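Peptidoglycan D,D-transpeptidase FtsI (Burkholderia pseudomallei, PDB 6HZI) probably cross-links the peptide stems of peptidoglycan as a D,D-transpeptidase, a penicillin-binding protein of the beta-lactamase clan. Local coordinates at residues A[62-67]-A[268-273]; A[136-141]-A[167-172]. One frame throughout, in Å; residues are numbered along the deposited sequence.

How the contacts relate
Both contacts lie within the one transpeptidase domain and do not touch: their centres are about 20 Å apart and their nearest atoms about 10 Å. Along the chain contact 2 is nested inside contact 1, since both 136-141 and 167-172 fall between 62-67 and 268-273. Contact 1 joins the approach to the probable SxxK serine, S67, to strand 269-271, an outermost strand of the main antiparallel sheet. Contact 2 belongs to the helical part, where helix 135-144 meets the turn that leads into helix 171-178. One therefore spans from the putative active-site segment to the sheet edge, while the other packs helical elements further from the centre of the chain.

Contact 1 of 2, residues A[62-67]-A[268-273]; sequences VFEPGS and RGYDHK
At the edge of the Y270 ring, close to its plane, sits OE1 of E64, and the carboxylate plane is turned only 28° from the plane of the ring. The two side chains run at each other from opposite directions. The backbones stay far apart, with the CA atoms of E64 and Y270 11.8 Å from each other, and the carboxylate and phenol span the distance. The Y270 hydroxyl OH donates to OE1 of E64 at 2.9 Å, on the syn lone pair of OE1. E64 OE2 stays 3.5 Å from Y270 OH. E64 reaches this far because its CD lies anti to CA (chi2 -173°).

The second carboxylate oxygen, OE2, accepts from the backbone N of G182, while Y181 and Q265 touch both side chains. E64 lies three residues before S67, the probable nucleophile of the SxxK pattern, whose OG is hydrogen-bonded to K70 NZ and S121 OG. Y270 lies on the edge strand next to 256-266, the strand that carries K258 of the probable KSG motif, the K(T/S)G box of this family. With a separate donor on each oxygen, the buried carboxylate of E64 is probably held against rotation about its CG-CD bond, and both donors would probably help stabilise its negative charge.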
ATOM      1  N   VAL A  62     -14.156   0.764   3.119  1.00 43.31           N
ATOM      2  CA  VAL A  62     -13.383  -0.427   2.675  1.00 44.05           C
ATOM      3  C   VAL A  62     -13.511  -0.510   1.167  1.00 41.40           C
ATOM      4  O   VAL A  62     -14.545  -0.069   0.675  1.00 38.99           O
ATOM      5  CB  VAL A  62     -13.902  -1.705   3.332  1.00 45.81           C
ATOM      6  CG1 VAL A  62     -13.735  -1.590   4.827  1.00 45.55           C
ATOM      7  CG2 VAL A  62     -15.351  -1.983   2.929  1.00 42.63           C
ATOM      8  N   PHE A  63     -12.485  -1.037   0.501  1.00 39.76           N
ATOM      9  CA  PHE A  63     -12.396  -1.137  -0.974  1.00 37.61           C
ATOM     10  C   PHE A  63     -11.473  -2.290  -1.343  1.00 40.15           C
ATOM     11  O   PHE A  63     -10.713  -2.811  -0.485  1.00 36.38           O
ATOM     12  CB  PHE A  63     -11.839   0.138  -1.602  1.00 35.76           C
ATOM     13  CG  PHE A  63     -10.618   0.713  -0.930  1.00 43.74           C
ATOM     14  CD1 PHE A  63     -10.734   1.572   0.166  1.00 44.27           C
ATOM     15  CD2 PHE A  63      -9.349   0.474  -1.448  1.00 39.56           C
ATOM     16  CE1 PHE A  63      -9.604   2.126   0.752  1.00 40.64           C
ATOM     17  CE2 PHE A  63      -8.231   1.062  -0.877  1.00 35.92           C
ATOM     18  CZ  PHE A  63      -8.359   1.863   0.230  1.00 39.01           C
ATOM     19  N   GLU A  64     -11.504  -2.641  -2.619  1.00 37.10           N
ATOM     20  CA  GLU A  64     -10.566  -3.628  -3.181  1.00 37.67           C
ATOM     21  C   GLU A  64      -9.218  -2.937  -3.344  1.00 35.11           C
ATOM     22  O   GLU A  64      -9.099  -1.875  -3.963  1.00 37.20           O
ATOM     23  CB  GLU A  64     -11.202  -4.157  -4.450  1.00 42.59           C
ATOM     24  CG  GLU A  64     -12.463  -4.939  -4.161  1.00 39.65           C
ATOM     25  CD  GLU A  64     -12.978  -5.587  -5.426  1.00 43.50           C
ATOM     26  OE1 GLU A  64     -13.343  -4.814  -6.373  1.00 44.12           O
ATOM     27  OE2 GLU A  64     -12.899  -6.850  -5.492  1.00 44.85           O
ATOM     28  N   PRO A  65      -8.180  -3.447  -2.667  1.00 33.38           N
ATOM     29  CA  PRO A  65      -6.877  -2.774  -2.650  1.00 32.09           C
ATOM     30  C   PRO A  65      -6.152  -2.831  -4.008  1.00 35.37           C
ATOM     31  O   PRO A  65      -5.309  -1.979  -4.282  1.00 33.48           O
ATOM     32  CB  PRO A  65      -6.117  -3.572  -1.589  1.00 35.94           C
ATOM     33  CG  PRO A  65      -6.791  -4.948  -1.610  1.00 35.53           C
ATOM     34  CD  PRO A  65      -8.253  -4.636  -1.812  1.00 34.89           C
ATOM     35  N   GLY A  66      -6.483  -3.827  -4.851  1.00 34.04           N
ATOM     36  CA  GLY A  66      -5.895  -3.937  -6.193  1.00 31.79           C
ATOM     37  C   GLY A  66      -4.397  -4.167  -6.109  1.00 31.80           C
ATOM     38  O   GLY A  66      -3.949  -4.895  -5.246  1.00 28.73           O
ATOM     39  N   SER A  67      -3.629  -3.495  -6.949  1.00 33.09           N
ATOM     40  CA  SER A  67      -2.185  -3.771  -7.144  1.00 35.48           C
ATOM     41  C   SER A  67      -1.363  -3.495  -5.868  1.00 35.18           C
ATOM     42  O   SER A  67      -0.217  -3.909  -5.803  1.00 33.35           O
ATOM     43  CB  SER A  67      -1.712  -2.968  -8.319  1.00 33.91           C
ATOM     44  OG  SER A  67      -2.157  -3.581  -9.495  1.00 35.52           O
ATOM     45  N   ARG A 268     -21.819  -7.531 -10.030  1.00134.48           N
ATOM     46  CA  ARG A 268     -20.962  -8.504 -10.774  1.00125.47           C
ATOM     47  C   ARG A 268     -19.957  -7.781 -11.686  1.00116.71           C
ATOM     48  O   ARG A 268     -18.908  -8.395 -11.937  1.00103.28           O
ATOM     49  CB  ARG A 268     -21.837  -9.465 -11.590  1.00130.44           C
ATOM     50  CG  ARG A 268     -22.653 -10.411 -10.721  1.00133.98           C
ATOM     51  CD  ARG A 268     -23.645 -11.254 -11.493  1.00131.43           C
ATOM     52  NE  ARG A 268     -24.459 -12.040 -10.577  1.00129.23           N
ATOM     53  CZ  ARG A 268     -25.384 -12.915 -10.946  1.00129.44           C
ATOM     54  NH1 ARG A 268     -25.620 -13.124 -12.228  1.00142.76           N
ATOM     55  NH2 ARG A 268     -26.069 -13.584 -10.037  1.00126.09           N
ATOM     56  N   GLY A 269     -20.254  -6.550 -12.148  1.00115.80           N
ATOM     57  CA  GLY A 269     -19.432  -5.765 -13.101  1.00109.56           C
ATOM     58  C   GLY A 269     -18.654  -4.637 -12.428  1.00110.11           C
ATOM     59  O   GLY A 269     -18.387  -4.759 -11.226  1.00119.72           O
ATOM     60  N   TYR A 270     -18.295  -3.580 -13.174  1.00102.27           N
ATOM     61  CA  TYR A 270     -17.449  -2.433 -12.729  1.00 90.75           C
ATOM     62  C   TYR A 270     -17.704  -1.190 -13.615  1.00 91.89           C
ATOM     63  O   TYR A 270     -17.561  -1.236 -14.854  1.00 96.01           O
ATOM     64  CB  TYR A 270     -15.964  -2.826 -12.753  1.00 79.22           C
ATOM     65  CG  TYR A 270     -15.488  -3.781 -11.677  1.00 85.18           C
ATOM     66  CD1 TYR A 270     -15.530  -3.446 -10.326  1.00 83.28           C
ATOM     67  CD2 TYR A 270     -14.934  -5.013 -12.002  1.00 78.78           C
ATOM     68  CE1 TYR A 270     -15.077  -4.314  -9.337  1.00 76.84           C
ATOM     69  CE2 TYR A 270     -14.477  -5.891 -11.027  1.00 78.26           C
ATOM     70  CZ  TYR A 270     -14.541  -5.545  -9.684  1.00 80.24           C
ATOM     71  OH  TYR A 270     -14.069  -6.394  -8.711  1.00 67.00           O
ATOM     72  N   ASP A 271     -18.012  -0.054 -12.996  1.00 97.41           N
ATOM     73  CA  ASP A 271     -18.387   1.199 -13.706  1.00 94.48           C
ATOM     74  C   ASP A 271     -17.155   1.882 -14.342  1.00105.58           C
ATOM     75  O   ASP A 271     -15.981   1.594 -13.982  1.00 88.46           O
ATOM     76  CB  ASP A 271     -19.196   2.087 -12.758  1.00101.09           C
ATOM     77  CG  ASP A 271     -19.769   3.342 -13.386  1.00100.34           C
ATOM     78  OD1 ASP A 271     -19.033   3.971 -14.153  1.00100.40           O
ATOM     79  OD2 ASP A 271     -20.933   3.702 -13.076  1.00101.92           O
ATOM     80  N   HIS A 272     -17.447   2.784 -15.279  1.00119.60           N
ATOM     81  CA  HIS A 272     -16.519   3.420 -16.254  1.00133.40           C
ATOM     82  C   HIS A 272     -16.114   4.819 -15.772  1.00117.50           C
ATOM     83  O   HIS A 272     -16.920   5.746 -15.923  1.00119.26           O
ATOM     84  CB  HIS A 272     -17.210   3.508 -17.637  1.00145.39           C
ATOM     85  CG  HIS A 272     -17.788   2.216 -18.134  1.00143.06           C
ATOM     86  ND1 HIS A 272     -17.023   1.062 -18.273  1.00140.40           N
ATOM     87  CD2 HIS A 272     -19.041   1.885 -18.524  1.00134.28           C
ATOM     88  CE1 HIS A 272     -17.777   0.079 -18.719  1.00128.19           C
ATOM     89  NE2 HIS A 272     -19.023   0.559 -18.883  1.00135.20           N
ATOM     90  N   LYS A 273     -14.898   4.979 -15.257  1.00113.98           N
ATOM     91  CA  LYS A 273     -14.371   6.283 -14.752  1.00117.59           C
ATOM     92  C   LYS A 273     -14.879   6.555 -13.329  1.00102.17           C
ATOM     93  O   LYS A 273     -14.501   7.603 -12.761  1.00118.53           O
ATOM     94  CB  LYS A 273     -14.735   7.497 -15.623  1.00119.86           C
ATOM     95  CG  LYS A 273     -14.075   8.797 -15.168  1.00119.02           C
ATOM     96  CD  LYS A 273     -14.419  10.011 -15.975  1.00123.18           C
ATOM     97  CE  LYS A 273     -13.855  11.261 -15.340  1.00125.15           C
ATOM     98  NZ  LYS A 273     -14.073  12.438 -16.206  1.00127.05           N
TER

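Contact 2 of 2, residues A[136-141]-A[167-172]; sequences EEMWNM and KNWRRI
This is a buried, apolar helix-to-turn contact in the helical part of the penicillin-binding transpeptidase fold, where the indole of W169 packs against helix 135-144. W169 lies between the 3-10 turn ending at N168 and helix 171-178, whose N-cap is R170, and it gives most of the surface buried here. Its six-membered ring goes in end first: CZ3 meets CB of M138 at 3.8 Å, with that CB at the ring edge near its plane. Further round the same ring, CZ2 comes within 4.0 Å of CB of W139.

The two side chains cross at about a right angle, with W169 CZ2 at the edge of the W139 ring, near its plane. Because CG of W139 is anti to the backbone N (chi1 -171°), its indole swings off the helix and W139 CD1 comes to 4.2 Å from W169 CZ2. The W139 ring also meets that of W166. M138 packs onward against L76 and Q174, while P135, Y142 and M177 also touch W169. The polar end of W169 is satisfied outside the contact, with NE1 hydrogen-bonded to the carbonyl O of R164. Between the two helix side chains, W169 CH2 lies 3.8 Å from the backbone N of W139.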
ATOM      1  N   GLU A 136      -4.283 -21.386   2.265  1.00 48.93           N
ATOM      2  CA  GLU A 136      -4.119 -21.266   3.718  1.00 55.80           C
ATOM      3  C   GLU A 136      -2.911 -20.363   3.969  1.00 46.67           C
ATOM      4  O   GLU A 136      -2.961 -19.535   4.874  1.00 51.61           O
ATOM      5  CB  GLU A 136      -4.043 -22.665   4.331  1.00 59.52           C
ATOM      6  CG  GLU A 136      -3.874 -22.662   5.839  1.00 67.90           C
ATOM      7  CD  GLU A 136      -3.664 -24.045   6.418  1.00 71.32           C
ATOM      8  OE1 GLU A 136      -3.898 -25.033   5.698  1.00 73.64           O
ATOM      9  OE2 GLU A 136      -3.233 -24.121   7.562  1.00 62.21           O
ATOM     10  N   GLU A 137      -1.829 -20.576   3.243  1.00 49.06           N
ATOM     11  CA  GLU A 137      -0.571 -19.824   3.451  1.00 49.95           C
ATOM     12  C   GLU A 137      -0.854 -18.325   3.293  1.00 46.52           C
ATOM     13  O   GLU A 137      -0.368 -17.562   4.116  1.00 44.52           O
ATOM     14  CB  GLU A 137       0.478 -20.291   2.453  1.00 50.50           C
ATOM     15  CG  GLU A 137       1.128 -21.597   2.842  1.00 47.29           C
ATOM     16  CD  GLU A 137       2.062 -22.173   1.791  1.00 42.66           C
ATOM     17  OE1 GLU A 137       1.834 -21.963   0.577  1.00 44.93           O
ATOM     18  OE2 GLU A 137       3.025 -22.805   2.195  1.00 39.29           O
ATOM     19  N   MET A 138      -1.654 -17.976   2.294  1.00 38.44           N
ATOM     20  CA  MET A 138      -1.910 -16.596   1.842  1.00 46.22           C
ATOM     21  C   MET A 138      -2.893 -15.957   2.824  1.00 44.88           C
ATOM     22  O   MET A 138      -2.624 -14.810   3.272  1.00 43.22           O
ATOM     23  CB  MET A 138      -2.454 -16.583   0.406  1.00 43.35           C
ATOM     24  CG  MET A 138      -1.341 -16.829  -0.626  1.00 49.00           C
ATOM     25  SD  MET A 138      -1.858 -16.665  -2.337  1.00 52.61           S
ATOM     26  CE  MET A 138      -2.729 -15.098  -2.347  1.00 65.17           C
ATOM     27  N   TRP A 139      -3.958 -16.685   3.173  1.00 47.42           N
ATOM     28  CA  TRP A 139      -4.953 -16.260   4.203  1.00 48.14           C
ATOM     29  C   TRP A 139      -4.203 -16.005   5.517  1.00 41.34           C
ATOM     30  O   TRP A 139      -4.401 -14.965   6.133  1.00 40.97           O
ATOM     31  CB  TRP A 139      -6.093 -17.275   4.370  1.00 47.26           C
ATOM     32  CG  TRP A 139      -7.238 -16.817   5.235  1.00 41.70           C
ATOM     33  CD1 TRP A 139      -8.470 -16.346   4.835  1.00 39.99           C
ATOM     34  CD2 TRP A 139      -7.256 -16.828   6.675  1.00 39.32           C
ATOM     35  NE1 TRP A 139      -9.237 -16.027   5.928  1.00 41.61           N
ATOM     36  CE2 TRP A 139      -8.523 -16.330   7.067  1.00 38.12           C
ATOM     37  CE3 TRP A 139      -6.314 -17.208   7.654  1.00 42.71           C
ATOM     38  CZ2 TRP A 139      -8.867 -16.189   8.412  1.00 39.43           C
ATOM     39  CZ3 TRP A 139      -6.653 -17.063   8.981  1.00 44.18           C
ATOM     40  CH2 TRP A 139      -7.918 -16.560   9.347  1.00 42.25           C
ATOM     41  N   ASN A 140      -3.287 -16.871   5.893  1.00 37.96           N
ATOM     42  CA  ASN A 140      -2.578 -16.645   7.170  1.00 43.94           C
ATOM     43  C   ASN A 140      -1.818 -15.335   7.056  1.00 44.39           C
ATOM     44  O   ASN A 140      -1.729 -14.655   8.090  1.00 45.88           O
ATOM     45  CB  ASN A 140      -1.656 -17.801   7.590  1.00 45.00           C
ATOM     46  CG  ASN A 140      -2.413 -18.960   8.205  1.00 52.39           C
ATOM     47  OD1 ASN A 140      -3.593 -18.838   8.576  1.00 51.77           O
ATOM     48  ND2 ASN A 140      -1.741 -20.093   8.290  1.00 48.61           N
ATOM     49  N   MET A 141      -1.227 -15.050   5.885  1.00 42.13           N
ATOM     50  CA  MET A 141      -0.363 -13.852   5.725  1.00 45.39           C
ATOM     51  C   MET A 141      -1.286 -12.614   5.765  1.00 39.51           C
ATOM     52  O   MET A 141      -0.980 -11.648   6.482  1.00 41.23           O
ATOM     53  CB  MET A 141       0.477 -13.914   4.439  1.00 44.46           C
ATOM     54  CG  MET A 141       1.292 -12.625   4.123  1.00 43.02           C
ATOM     55  SD  MET A 141       0.283 -11.400   3.240  1.00 39.35           S
ATOM     56  CE  MET A 141       0.120 -12.084   1.581  1.00 36.43           C
ATOM     57  N   LYS A 167     -10.589 -22.089   2.894  1.00 66.91           N
ATOM     58  CA  LYS A 167     -11.199 -23.380   2.446  1.00 58.50           C
ATOM     59  C   LYS A 167     -12.292 -23.108   1.414  1.00 54.91           C
ATOM     60  O   LYS A 167     -12.621 -24.047   0.712  1.00 56.33           O
ATOM     61  CB  LYS A 167     -11.776 -24.211   3.602  1.00 57.72           C
ATOM     62  CG  LYS A 167     -10.733 -24.780   4.553  1.00 64.62           C
ATOM     63  CD  LYS A 167     -11.279 -25.480   5.793  1.00 68.45           C
ATOM     64  CE  LYS A 167     -10.150 -25.913   6.719  1.00 76.39           C
ATOM     65  NZ  LYS A 167     -10.620 -26.667   7.894  1.00 79.24           N
ATOM     66  N   ASN A 168     -12.818 -21.888   1.285  1.00 54.40           N
ATOM     67  CA  ASN A 168     -13.798 -21.556   0.210  1.00 58.49           C
ATOM     68  C   ASN A 168     -13.129 -21.041  -1.067  1.00 62.53           C
ATOM     69  O   ASN A 168     -13.897 -20.719  -1.993  1.00 58.66           O
ATOM     70  CB  ASN A 168     -14.788 -20.454   0.589  1.00 70.00           C
ATOM     71  CG  ASN A 168     -15.680 -20.855   1.733  1.00 75.68           C
ATOM     72  OD1 ASN A 168     -15.676 -22.010   2.139  1.00 84.75           O
ATOM     73  ND2 ASN A 168     -16.426 -19.906   2.261  1.00 80.86           N
ATOM     74  N   TRP A 169     -11.795 -20.907  -1.137  1.00 63.47           N
ATOM     75  CA  TRP A 169     -11.155 -20.211  -2.295  1.00 67.05           C
ATOM     76  C   TRP A 169     -11.116 -21.152  -3.507  1.00 62.60           C
ATOM     77  O   TRP A 169     -10.446 -22.197  -3.423  1.00 48.93           O
ATOM     78  CB  TRP A 169      -9.731 -19.702  -2.007  1.00 72.27           C
ATOM     79  CG  TRP A 169      -9.549 -18.584  -1.026  1.00 65.52           C
ATOM     80  CD1 TRP A 169     -10.457 -18.045  -0.164  1.00 57.68           C
ATOM     81  CD2 TRP A 169      -8.298 -17.939  -0.753  1.00 61.64           C
ATOM     82  NE1 TRP A 169      -9.861 -17.092   0.606  1.00 58.35           N
ATOM     83  CE2 TRP A 169      -8.533 -17.017   0.282  1.00 64.55           C
ATOM     84  CE3 TRP A 169      -7.015 -18.044  -1.297  1.00 56.86           C
ATOM     85  CZ2 TRP A 169      -7.529 -16.182   0.760  1.00 63.03           C
ATOM     86  CZ3 TRP A 169      -6.013 -17.258  -0.787  1.00 55.73           C
ATOM     87  CH2 TRP A 169      -6.275 -16.317   0.206  1.00 59.89           C
ATOM     88  N   ARG A 170     -11.757 -20.762  -4.608  1.00 61.23           N
ATOM     89  CA  ARG A 170     -11.478 -21.330  -5.952  1.00 63.51           C
ATOM     90  C   ARG A 170     -10.093 -20.819  -6.377  1.00 63.16           C
ATOM     91  O   ARG A 170      -9.699 -19.710  -5.957  1.00 62.96           O
ATOM     92  CB  ARG A 170     -12.569 -20.923  -6.954  1.00 69.00           C
ATOM     93  CG  ARG A 170     -13.979 -21.410  -6.626  1.00 72.91           C
ATOM     94  CD  ARG A 170     -15.018 -20.602  -7.389  1.00 81.05           C
ATOM     95  NE  ARG A 170     -14.908 -20.898  -8.808  1.00 87.58           N
ATOM     96  CZ  ARG A 170     -15.424 -20.178  -9.804  1.00101.14           C
ATOM     97  NH1 ARG A 170     -16.093 -19.062  -9.565  1.00107.04           N
ATOM     98  NH2 ARG A 170     -15.263 -20.584 -11.054  1.00104.74           N
ATOM     99  N   ARG A 171      -9.377 -21.556  -7.212  1.00 66.63           N
ATOM    100  CA  ARG A 171      -8.000 -21.183  -7.646  1.00 65.04           C
ATOM    101  C   ARG A 171      -7.982 -19.789  -8.305  1.00 55.51           C
ATOM    102  O   ARG A 171      -6.980 -19.085  -8.112  1.00 55.40           O
ATOM    103  CB  ARG A 171      -7.427 -22.257  -8.567  1.00 66.44           C
ATOM    104  CG  ARG A 171      -5.927 -22.144  -8.780  1.00 72.28           C
ATOM    105  CD  ARG A 171      -5.341 -23.402  -9.395  1.00 74.22           C
ATOM    106  NE  ARG A 171      -6.018 -23.795 -10.641  1.00 79.81           N
ATOM    107  CZ  ARG A 171      -5.397 -24.272 -11.720  1.00 77.50           C
ATOM    108  NH1 ARG A 171      -4.083 -24.397 -11.726  1.00 77.43           N
ATOM    109  NH2 ARG A 171      -6.076 -24.580 -12.812  1.00 71.61           N
ATOM    110  N   ILE A 172      -9.033 -19.404  -9.035  1.00 44.10           N
ATOM    111  CA  ILE A 172      -9.202 -18.074  -9.693  1.00 45.22           C
ATOM    112  C   ILE A 172      -9.380 -16.933  -8.648  1.00 53.47           C
ATOM    113  O   ILE A 172      -9.124 -15.742  -8.975  1.00 46.88           O
ATOM    114  CB  ILE A 172     -10.391 -18.151 -10.662  1.00 40.95           C
ATOM    115  CG1 ILE A 172     -10.559 -16.896 -11.512  1.00 48.11           C
ATOM    116  CG2 ILE A 172     -11.685 -18.421  -9.924  1.00 44.20           C
ATOM    117  CD1 ILE A 172      -9.300 -16.448 -12.251  1.00 57.54           C
TER